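Local coordinates for protein restriction endonuclease S subunits (Thermoanaerobacter tengcongensis, PDB 3OKG) that is the specificity subunit of a type I restriction-modification system and probably recognises the target DNA sequence for the methyltransferase it forms with M subunits, at residues E17-L22 / W26-L31; P130-H135 / K406-D411; F134-S139 / T167-P172. One frame throughout, in Å; residues are numbered along the deposited sequence.

Contact 1: E17-L22 / W26-L31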
loop_
_atom_site.group_PDB
_atom_site.type_symbol
_atom_site.label_atom_id
_atom_site.label_comp_id
_atom_site.label_asym_id
_atom_site.label_seq_id
_atom_site.Cartn_x
_atom_site.Cartn_y
_atom_site.Cartn_z
ATOM N N GLU A 17 -9.631 -14.586 -36.586
ATOM C CA GLU A 17 -8.650 -14.642 -35.491
ATOM C C GLU A 17 -9.270 -14.727 -34.092
ATOM O O GLU A 17 -8.567 -15.058 -33.147
ATOM C CB GLU A 17 -7.694 -13.435 -35.534
ATOM C CG GLU A 17 -6.970 -13.223 -36.857
ATOM C CD GLU A 17 -5.709 -14.057 -37.002
ATOM O OE1 GLU A 17 -5.627 -15.148 -36.390
ATOM O OE2 GLU A 17 -4.797 -13.614 -37.739
ATOM N N GLY A 18 -10.551 -14.386 -33.946
ATOM C CA GLY A 18 -11.181 -14.381 -32.628
ATOM C C GLY A 18 -10.829 -13.112 -31.879
ATOM O O GLY A 18 -10.338 -12.171 -32.497
ATOM N N PRO A 19 -11.067 -13.071 -30.552
ATOM C CA PRO A 19 -10.846 -11.827 -29.791
ATOM C C PRO A 19 -9.513 -11.159 -30.057
ATOM O O PRO A 19 -9.486 -9.944 -30.192
ATOM C CB PRO A 19 -10.925 -12.281 -28.325
ATOM C CG PRO A 19 -11.857 -13.446 -28.367
ATOM C CD PRO A 19 -11.570 -14.156 -29.695
ATOM N N TYR A 20 -8.426 -11.924 -30.078
ATOM C CA TYR A 20 -7.118 -11.413 -30.467
ATOM C C TYR A 20 -6.319 -12.578 -31.016
ATOM O O TYR A 20 -6.698 -13.729 -30.828
ATOM C CB TYR A 20 -6.374 -10.702 -29.323
ATOM C CG TYR A 20 -6.142 -11.546 -28.088
ATOM C CD1 TYR A 20 -5.087 -12.444 -28.025
ATOM C CD2 TYR A 20 -6.984 -11.439 -26.979
ATOM C CE1 TYR A 20 -4.888 -13.233 -26.877
ATOM C CE2 TYR A 20 -6.789 -12.202 -25.850
ATOM C CZ TYR A 20 -5.733 -13.098 -25.807
ATOM O OH TYR A 20 -5.554 -13.870 -24.682
ATOM N N LYS A 21 -5.231 -12.269 -31.705
ATOM C CA LYS A 21 -4.489 -13.268 -32.461
ATOM C C LYS A 21 -3.581 -14.103 -31.546
ATOM O O LYS A 21 -2.801 -13.562 -30.777
ATOM C CB LYS A 21 -3.638 -12.581 -33.528
ATOM C CG LYS A 21 -2.923 -13.535 -34.466
ATOM C CD LYS A 21 -1.968 -12.756 -35.372
ATOM C CE LYS A 21 -1.714 -13.485 -36.678
ATOM N NZ LYS A 21 -1.636 -14.955 -36.483
ATOM N N LEU A 22 -3.680 -15.421 -31.658
ATOM C CA LEU A 22 -2.943 -16.336 -30.777
ATOM C C LEU A 22 -1.783 -16.923 -31.544
ATOM O O LEU A 22 -1.818 -16.939 -32.788
ATOM C CB LEU A 22 -3.853 -17.487 -30.354
ATOM C CG LEU A 22 -5.122 -17.080 -29.618
ATOM C CD1 LEU A 22 -5.942 -18.305 -29.270
ATOM C CD2 LEU A 22 -4.768 -16.282 -28.385
ATOM N N TRP A 26 -2.373 -22.607 -31.128
ATOM C CA TRP A 26 -3.395 -22.332 -30.114
ATOM C C TRP A 26 -4.756 -22.207 -30.786
ATOM O O TRP A 26 -4.837 -21.948 -31.982
ATOM C CB TRP A 26 -3.094 -21.024 -29.417
ATOM C CG TRP A 26 -1.859 -20.936 -28.603
ATOM C CD1 TRP A 26 -0.661 -21.564 -28.811
ATOM C CD2 TRP A 26 -1.679 -20.079 -27.483
ATOM N NE1 TRP A 26 0.242 -21.164 -27.864
ATOM C CE2 TRP A 26 -0.362 -20.244 -27.037
ATOM C CE3 TRP A 26 -2.531 -19.193 -26.793
ATOM C CZ2 TRP A 26 0.142 -19.568 -25.926
ATOM C CZ3 TRP A 26 -2.016 -18.500 -25.698
ATOM C CH2 TRP A 26 -0.696 -18.695 -25.273
ATOM N N ARG A 27 -5.833 -22.377 -30.027
ATOM C CA ARG A 27 -7.167 -22.145 -30.570
ATOM C C ARG A 27 -8.098 -21.457 -29.573
ATOM O O ARG A 27 -7.884 -21.522 -28.355
ATOM C CB ARG A 27 -7.792 -23.479 -31.021
ATOM C CG ARG A 27 -7.666 -24.563 -29.972
ATOM C CD ARG A 27 -7.893 -25.962 -30.529
ATOM N NE ARG A 27 -9.306 -26.138 -30.734
ATOM C CZ ARG A 27 -10.087 -26.934 -30.020
ATOM N NH1 ARG A 27 -9.589 -27.700 -29.058
ATOM N NH2 ARG A 27 -11.378 -26.964 -30.296
ATOM N N TRP A 28 -9.134 -20.809 -30.094
ATOM C CA TRP A 28 -10.156 -20.178 -29.252
ATOM C C TRP A 28 -11.331 -21.124 -29.034
ATOM O O TRP A 28 -11.870 -21.656 -29.999
ATOM C CB TRP A 28 -10.689 -18.901 -29.911
ATOM C CG TRP A 28 -9.799 -17.723 -29.765
ATOM C CD1 TRP A 28 -9.009 -17.156 -30.745
ATOM C CD2 TRP A 28 -9.587 -16.950 -28.579
ATOM N NE1 TRP A 28 -8.330 -16.083 -30.232
ATOM C CE2 TRP A 28 -8.663 -15.933 -28.904
ATOM C CE3 TRP A 28 -10.079 -17.030 -27.262
ATOM C CZ2 TRP A 28 -8.218 -14.998 -27.965
ATOM C CZ3 TRP A 28 -9.646 -16.092 -26.330
ATOM C CH2 TRP A 28 -8.729 -15.076 -26.695
ATOM N N VAL A 29 -11.728 -21.318 -27.773
ATOM C CA VAL A 29 -12.903 -22.122 -27.442
ATOM C C VAL A 29 -13.707 -21.467 -26.324
ATOM O O VAL A 29 -13.195 -20.601 -25.619
ATOM C CB VAL A 29 -12.486 -23.512 -26.951
ATOM C CG1 VAL A 29 -11.729 -24.210 -28.025
ATOM C CG2 VAL A 29 -11.636 -23.408 -25.632
ATOM N N ARG A 30 -14.967 -21.873 -26.153
ATOM C CA ARG A 30 -15.681 -21.500 -24.933
ATOM C C ARG A 30 -15.125 -22.373 -23.802
ATOM O O ARG A 30 -14.785 -23.526 -24.027
ATOM C CB ARG A 30 -17.199 -21.701 -25.087
ATOM C CG ARG A 30 -17.908 -20.663 -26.025
ATOM C CD ARG A 30 -19.404 -21.008 -26.238
ATOM N NE ARG A 30 -19.534 -22.410 -26.632
ATOM C CZ ARG A 30 -19.275 -22.876 -27.851
ATOM N NH1 ARG A 30 -18.922 -22.053 -28.834
ATOM N NH2 ARG A 30 -19.386 -24.176 -28.089
ATOM N N LEU A 31 -15.045 -21.819 -22.601
ATOM C CA LEU A 31 -14.501 -22.554 -21.459
ATOM C C LEU A 31 -15.207 -23.909 -21.357
ATOM O O LEU A 31 -14.572 -24.951 -21.172
ATOM C CB LEU A 31 -14.733 -21.740 -20.190
ATOM C CG LEU A 31 -14.306 -22.346 -18.856
ATOM C CD1 LEU A 31 -12.829 -22.712 -18.916
ATOM C CD2 LEU A 31 -14.604 -21.308 -17.758
#

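Contact 2: P130-H135 / K406-D411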
loop_
_atom_site.group_PDB
_atom_site.type_symbol
_atom_site.label_atom_id
_atom_site.label_comp_id
_atom_site.label_asym_id
_atom_site.label_seq_id
_atom_site.Cartn_x
_atom_site.Cartn_y
_atom_site.Cartn_z
ATOM N N PRO A 130 -5.833 -28.468 -15.448
ATOM C CA PRO A 130 -6.515 -27.736 -14.363
ATOM C C PRO A 130 -5.780 -26.454 -13.951
ATOM O O PRO A 130 -6.412 -25.432 -13.751
ATOM C CB PRO A 130 -6.532 -28.752 -13.197
ATOM C CG PRO A 130 -6.602 -30.120 -13.899
ATOM C CD PRO A 130 -5.840 -29.935 -15.235
ATOM N N GLU A 131 -4.462 -26.511 -13.816
ATOM C CA GLU A 131 -3.720 -25.343 -13.343
ATOM C C GLU A 131 -3.782 -24.218 -14.378
ATOM O O GLU A 131 -3.748 -23.027 -14.016
ATOM C CB GLU A 131 -2.248 -25.704 -13.072
ATOM C CG GLU A 131 -2.020 -26.580 -11.827
ATOM C CD GLU A 131 -2.441 -28.060 -11.988
ATOM O OE1 GLU A 131 -2.470 -28.754 -10.942
ATOM O OE2 GLU A 131 -2.737 -28.544 -13.125
ATOM N N PHE A 132 -3.842 -24.613 -15.650
ATOM C CA PHE A 132 -3.967 -23.623 -16.725
ATOM C C PHE A 132 -5.338 -22.965 -16.645
ATOM O O PHE A 132 -5.454 -21.737 -16.694
ATOM C CB PHE A 132 -3.710 -24.252 -18.106
ATOM C CG PHE A 132 -3.678 -23.239 -19.225
ATOM C CD1 PHE A 132 -2.541 -22.482 -19.452
ATOM C CD2 PHE A 132 -4.795 -23.030 -20.020
ATOM C CE1 PHE A 132 -2.507 -21.538 -20.478
ATOM C CE2 PHE A 132 -4.779 -22.088 -21.052
ATOM C CZ PHE A 132 -3.632 -21.344 -21.280
ATOM N N LEU A 133 -6.395 -23.764 -16.502
ATOM C CA LEU A 133 -7.735 -23.173 -16.296
ATOM C C LEU A 133 -7.808 -22.242 -15.073
ATOM O O LEU A 133 -8.459 -21.186 -15.099
ATOM C CB LEU A 133 -8.833 -24.255 -16.220
ATOM C CG LEU A 133 -8.972 -25.145 -17.467
ATOM C CD1 LEU A 133 -10.208 -26.021 -17.324
ATOM C CD2 LEU A 133 -9.112 -24.276 -18.749
ATOM N N PHE A 134 -7.177 -22.654 -13.978
ATOM C CA PHE A 134 -7.181 -21.834 -12.765
ATOM C C PHE A 134 -6.629 -20.445 -13.095
ATOM O O PHE A 134 -7.268 -19.428 -12.835
ATOM C CB PHE A 134 -6.269 -22.493 -11.714
ATOM C CG PHE A 134 -5.925 -21.591 -10.557
ATOM C CD1 PHE A 134 -6.927 -20.965 -9.816
ATOM C CD2 PHE A 134 -4.602 -21.373 -10.202
ATOM C CE1 PHE A 134 -6.614 -20.140 -8.711
ATOM C CE2 PHE A 134 -4.282 -20.533 -9.102
ATOM C CZ PHE A 134 -5.315 -19.908 -8.381
ATOM N N HIS A 135 -5.425 -20.401 -13.655
ATOM C CA HIS A 135 -4.807 -19.090 -13.920
ATOM C C HIS A 135 -5.556 -18.273 -14.955
ATOM O O HIS A 135 -5.745 -17.077 -14.815
ATOM C CB HIS A 135 -3.344 -19.265 -14.324
ATOM C CG HIS A 135 -2.473 -19.645 -13.183
ATOM N ND1 HIS A 135 -2.196 -18.780 -12.150
ATOM C CD2 HIS A 135 -1.790 -20.788 -12.912
ATOM C CE1 HIS A 135 -1.398 -19.374 -11.278
ATOM N NE2 HIS A 135 -1.136 -20.595 -11.720
ATOM N N LYS A 406 0.463 -11.155 -20.291
ATOM C CA LYS A 406 1.595 -11.689 -21.067
ATOM C C LYS A 406 1.440 -13.192 -21.358
ATOM O O LYS A 406 1.683 -13.657 -22.473
ATOM C CB LYS A 406 2.904 -11.488 -20.304
ATOM C CG LYS A 406 3.254 -10.054 -19.984
ATOM C CD LYS A 406 4.618 -10.013 -19.293
ATOM C CE LYS A 406 4.868 -8.697 -18.552
ATOM N NZ LYS A 406 6.326 -8.478 -18.420
ATOM N N ALA A 407 1.041 -13.946 -20.339
ATOM C CA ALA A 407 0.909 -15.390 -20.470
ATOM C C ALA A 407 -0.070 -15.743 -21.580
ATOM O O ALA A 407 0.203 -16.611 -22.401
ATOM C CB ALA A 407 0.448 -16.011 -19.150
ATOM N N PHE A 408 -1.216 -15.063 -21.623
ATOM C CA PHE A 408 -2.286 -15.557 -22.471
ATOM C C PHE A 408 -2.269 -14.957 -23.868
ATOM O O PHE A 408 -3.157 -15.217 -24.665
ATOM C CB PHE A 408 -3.637 -15.423 -21.767
ATOM C CG PHE A 408 -3.676 -16.168 -20.457
ATOM C CD1 PHE A 408 -3.234 -17.480 -20.395
ATOM C CD2 PHE A 408 -4.135 -15.558 -19.294
ATOM C CE1 PHE A 408 -3.264 -18.191 -19.204
ATOM C CE2 PHE A 408 -4.162 -16.250 -18.092
ATOM C CZ PHE A 408 -3.721 -17.567 -18.038
ATOM N N ARG A 409 -1.208 -14.209 -24.147
ATOM C CA ARG A 409 -0.934 -13.665 -25.481
ATOM C C ARG A 409 0.243 -14.457 -26.082
ATOM O O ARG A 409 0.635 -14.255 -27.224
ATOM C CB ARG A 409 -0.543 -12.195 -25.327
ATOM C CG ARG A 409 -0.729 -11.331 -26.541
ATOM C CD ARG A 409 -1.039 -9.905 -26.104
ATOM N NE ARG A 409 -2.394 -9.812 -25.562
ATOM C CZ ARG A 409 -3.469 -9.470 -26.270
ATOM N NH1 ARG A 409 -3.360 -9.164 -27.570
ATOM N NH2 ARG A 409 -4.654 -9.427 -25.671
ATOM N N GLY A 410 0.824 -15.344 -25.281
ATOM C CA GLY A 410 1.943 -16.159 -25.714
ATOM C C GLY A 410 3.290 -15.479 -25.550
ATOM O O GLY A 410 4.268 -15.853 -26.185
ATOM N N ASP A 411 3.349 -14.478 -24.680
ATOM C CA ASP A 411 4.568 -13.695 -24.533
ATOM C C ASP A 411 5.444 -14.115 -23.366
ATOM O O ASP A 411 6.439 -13.459 -23.078
ATOM C CB ASP A 411 4.235 -12.202 -24.452
ATOM C CG ASP A 411 3.762 -11.647 -25.786
ATOM O OD1 ASP A 411 4.155 -12.206 -26.839
ATOM O OD2 ASP A 411 2.989 -10.668 -25.792
#

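Contact 3: F134-S139 / T167-P172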
loop_
_atom_site.group_PDB
_atom_site.type_symbol
_atom_site.label_atom_id
_atom_site.label_comp_id
_atom_site.label_asym_id
_atom_site.label_seq_id
_atom_site.Cartn_x
_atom_site.Cartn_y
_atom_site.Cartn_z
ATOM N N PHE A 134 -7.177 -22.654 -13.978
ATOM C CA PHE A 134 -7.181 -21.834 -12.765
ATOM C C PHE A 134 -6.629 -20.445 -13.095
ATOM O O PHE A 134 -7.268 -19.428 -12.835
ATOM C CB PHE A 134 -6.269 -22.493 -11.714
ATOM C CG PHE A 134 -5.925 -21.591 -10.557
ATOM C CD1 PHE A 134 -6.927 -20.965 -9.816
ATOM C CD2 PHE A 134 -4.602 -21.373 -10.202
ATOM C CE1 PHE A 134 -6.614 -20.140 -8.711
ATOM C CE2 PHE A 134 -4.282 -20.533 -9.102
ATOM C CZ PHE A 134 -5.315 -19.908 -8.381
ATOM N N HIS A 135 -5.425 -20.401 -13.655
ATOM C CA HIS A 135 -4.807 -19.090 -13.920
ATOM C C HIS A 135 -5.556 -18.273 -14.955
ATOM O O HIS A 135 -5.745 -17.077 -14.815
ATOM C CB HIS A 135 -3.344 -19.265 -14.324
ATOM C CG HIS A 135 -2.473 -19.645 -13.183
ATOM N ND1 HIS A 135 -2.196 -18.780 -12.150
ATOM C CD2 HIS A 135 -1.790 -20.788 -12.912
ATOM C CE1 HIS A 135 -1.398 -19.374 -11.278
ATOM N NE2 HIS A 135 -1.136 -20.595 -11.720
ATOM N N LEU A 136 -6.041 -18.965 -15.981
ATOM C CA LEU A 136 -6.880 -18.349 -16.999
ATOM C C LEU A 136 -8.131 -17.723 -16.385
ATOM O O LEU A 136 -8.465 -16.576 -16.682
ATOM C CB LEU A 136 -7.274 -19.377 -18.062
ATOM C CG LEU A 136 -7.787 -18.815 -19.390
ATOM C CD1 LEU A 136 -6.856 -17.732 -19.911
ATOM C CD2 LEU A 136 -7.950 -19.927 -20.416
ATOM N N CYS A 137 -8.823 -18.474 -15.529
ATOM C CA CYS A 137 -10.032 -17.962 -14.898
ATOM C C CYS A 137 -9.815 -16.791 -13.962
ATOM O O CYS A 137 -10.754 -16.052 -13.666
ATOM C CB CYS A 137 -10.778 -19.079 -14.168
ATOM S SG CYS A 137 -11.539 -20.187 -15.352
ATOM N N ARG A 138 -8.592 -16.618 -13.468
ATOM C CA ARG A 138 -8.307 -15.439 -12.649
ATOM C C ARG A 138 -8.078 -14.162 -13.455
ATOM O O ARG A 138 -7.935 -13.074 -12.873
ATOM C CB ARG A 138 -7.099 -15.720 -11.745
ATOM C CG ARG A 138 -7.497 -16.698 -10.658
ATOM C CD ARG A 138 -6.519 -16.788 -9.551
ATOM N NE ARG A 138 -6.140 -15.503 -8.985
ATOM C CZ ARG A 138 -6.717 -14.907 -7.951
ATOM N NH1 ARG A 138 -7.762 -15.447 -7.347
ATOM N NH2 ARG A 138 -6.231 -13.755 -7.525
ATOM N N SER A 139 -8.024 -14.285 -14.770
ATOM C CA SER A 139 -7.740 -13.099 -15.573
ATOM C C SER A 139 -8.956 -12.188 -15.694
ATOM O O SER A 139 -10.090 -12.666 -15.795
ATOM C CB SER A 139 -7.285 -13.453 -16.984
ATOM O OG SER A 139 -7.247 -12.258 -17.756
ATOM N N THR A 167 -17.790 -18.178 -21.650
ATOM C CA THR A 167 -16.738 -17.212 -21.942
ATOM C C THR A 167 -15.728 -17.837 -22.892
ATOM O O THR A 167 -15.539 -19.049 -22.876
ATOM C CB THR A 167 -16.028 -16.664 -20.650
ATOM O OG1 THR A 167 -15.367 -17.734 -19.961
ATOM C CG2 THR A 167 -17.028 -15.938 -19.710
ATOM N N LEU A 168 -15.086 -17.011 -23.720
ATOM C CA LEU A 168 -14.039 -17.480 -24.624
ATOM C C LEU A 168 -12.677 -17.506 -23.952
ATOM O O LEU A 168 -12.337 -16.574 -23.237
ATOM C CB LEU A 168 -13.919 -16.533 -25.833
ATOM C CG LEU A 168 -15.092 -16.549 -26.799
ATOM C CD1 LEU A 168 -14.795 -15.635 -28.039
ATOM C CD2 LEU A 168 -15.369 -17.984 -27.226
ATOM N N ILE A 169 -11.878 -18.537 -24.243
ATOM C CA ILE A 169 -10.542 -18.660 -23.678
ATOM C C ILE A 169 -9.543 -19.091 -24.761
ATOM O O ILE A 169 -9.896 -19.847 -25.644
ATOM C CB ILE A 169 -10.509 -19.726 -22.528
ATOM C CG1 ILE A 169 -10.917 -21.116 -23.032
ATOM C CG2 ILE A 169 -11.384 -19.258 -21.340
ATOM C CD1 ILE A 169 -10.332 -22.328 -22.164
ATOM N N PRO A 170 -8.296 -18.604 -24.676
ATOM C CA PRO A 170 -7.244 -19.039 -25.583
ATOM C C PRO A 170 -6.720 -20.381 -25.090
ATOM O O PRO A 170 -6.459 -20.545 -23.889
ATOM C CB PRO A 170 -6.152 -17.985 -25.389
ATOM C CG PRO A 170 -6.413 -17.357 -24.091
ATOM C CD PRO A 170 -7.750 -17.804 -23.576
ATOM N N LEU A 171 -6.556 -21.325 -26.000
ATOM C CA LEU A 171 -6.172 -22.673 -25.600
ATOM C C LEU A 171 -4.920 -23.187 -26.317
ATOM O O LEU A 171 -5.016 -23.667 -27.442
ATOM C CB LEU A 171 -7.343 -23.605 -25.854
ATOM C CG LEU A 171 -7.193 -25.017 -25.261
ATOM C CD1 LEU A 171 -7.463 -24.972 -23.787
ATOM C CD2 LEU A 171 -8.183 -25.961 -25.930
ATOM N N PRO A 172 -3.757 -23.075 -25.673
ATOM C CA PRO A 172 -2.540 -23.689 -26.220
ATOM C C PRO A 172 -2.634 -25.207 -26.164
ATOM O O PRO A 172 -3.538 -25.741 -25.504
ATOM C CB PRO A 172 -1.452 -23.259 -25.242
ATOM C CG PRO A 172 -2.105 -22.196 -24.327
ATOM C CD PRO A 172 -3.544 -22.558 -24.312
#

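Contact 1: E17-L22 / W26-L31
W28 pushes its indole into the bend of the 17-22 loop, where P19, Y20 and L22 enclose it. W28 CB leads to CG, which lies beside the backbone N (chi1 -79°) and turns the ring toward the loop. The five-membered ring is sandwiched. P19 CD sits over one face, 3.6 Å from its centroid, and L22 CD1 sits over the opposite face at 3.5 Å. Both are CH-pi contacts. P19 also runs on over the six-membered ring, with its CB and CG each 3.9 Å from W28 CH2. Next along the edge, W28 NE1 donates a hydrogen bond of 2.9 Å to Y20 O, with an N-H...O angle of 147°. The acceptor lies in the indole plane, and its carbonyl points almost straight at the donor nitrogen. E17 O is also close, 3.1 Å from W28 NE1. At the far rim, W28 CZ2 and CH2 point into the face of the Y20 ring. This T-shaped pair has its centroids 4.9 Å apart and its planes at 84°. L22 CB also touches W26 CB at 3.7 Å. The indole is thus gripped on both faces and fixed in rotation by its N-H, which fastens the N-terminal loop to strand 27-30 at the protein surface.

Contact 2: P130-H135 / K406-D411
F408 and F132 meet as an offset edge-to-face pair, with ring planes at 88° and centroids 5.5 Å apart. F408 supplies the edge. Its CE1 approaches F132 CE1 at 3.7 Å, and its CD1 also lies near F132 CZ. The contact therefore falls on the outer end of the F132 ring and not over its centre. The two side chains point in opposing directions and pass alongside each other. On F132, CG stands anti to the backbone N (chi1 -174°), which brings the end of the ring to F408. The F408 ring also reaches the backbone of helix 130-137. Its CZ lies 3.7 Å from H135 C, again at the ring edge, and 4.1 Å from H135 CB. The H135 imidazole leads away from F408 and hydrogen-bonds through NE2 to E185 of helix 174-216. At the end of helix 392-407, F408 is the first residue to leave helical backbone angles. A Schellman motif closes that helix: D411 N bonds to K406 O at 2.9 Å and G410 N to A407 O at 3.2 Å. G410, with its positive phi, is the C-prime residue. With an alanine in place of F408, the outer end of the F132 ring is likely to lose its edge-on partner and a gap to open beside the H135 backbone. F408 also touches P170 of strand 168-171, and A407 packs on I180 and V184 of helix 174-216. The chemistry is apolar and aromatic. Buried ring edges and faces, without a polar bond between the segments, join the C-terminal end of the chain to the first DNA specificity domain.

Contact 3: F134-S139 / T167-P172
Helix 130-137 lies against strand 168-171 with its nearest CA atoms, those of L136 and I169, 7.6 Å apart, and side chains alone make the contact. L136 carries it from the helix side. Its CG is anti to the backbone N (chi1 -162°), which carries both methyl groups to the strand. CD2 presses on the branch point of I169, 3.3 Å from I169 CB, which is tighter than usual van der Waals contact. The same methyl lies 3.6 Å from I169 CG2, so it rests in the fork of the isoleucine. L136 CD2 also borders P170 CD, and L136 CD1 meets that same ring carbon, P170 CD, at 3.8 Å. The three side chains are buried and wholly apolar. Further along the chain, S139 is the N-cap of helix 140-143, and its OG accepts from F141 N. R138 points elsewhere and forms a salt bridge with E400 of helix 392-407. L133, one turn before L136, adds to the cover of I169, and L136 also touches F408. Strand 168-171 pairs antiparallel with strand 27-30, and helix 130-137 packs on this two-stranded sheet, with L31 also touching L133 and C137.

How the contacts relate
The three contacts form one connected region at one end of the elongated molecule. Contacts 2 and 3 share helix 130-137, and their centres lie about 6 Å apart. F408 CZ of contact 2 comes within 3.4 Å of L136 N of contact 3, while F132 CZ reaches P172 CD at 3.3 Å. Contact 1, centred about 10 Å from contact 3, meets it through the sheet: R27 O is 2.7 Å from L171 N, and V29 O is 2.8 Å from I169 N. Contacts 1 and 2 are about 13 Å apart between centres. Y20 OH lies 2.7 Å from F408 O, a probable hydrogen bond that links the chain's two terminal regions.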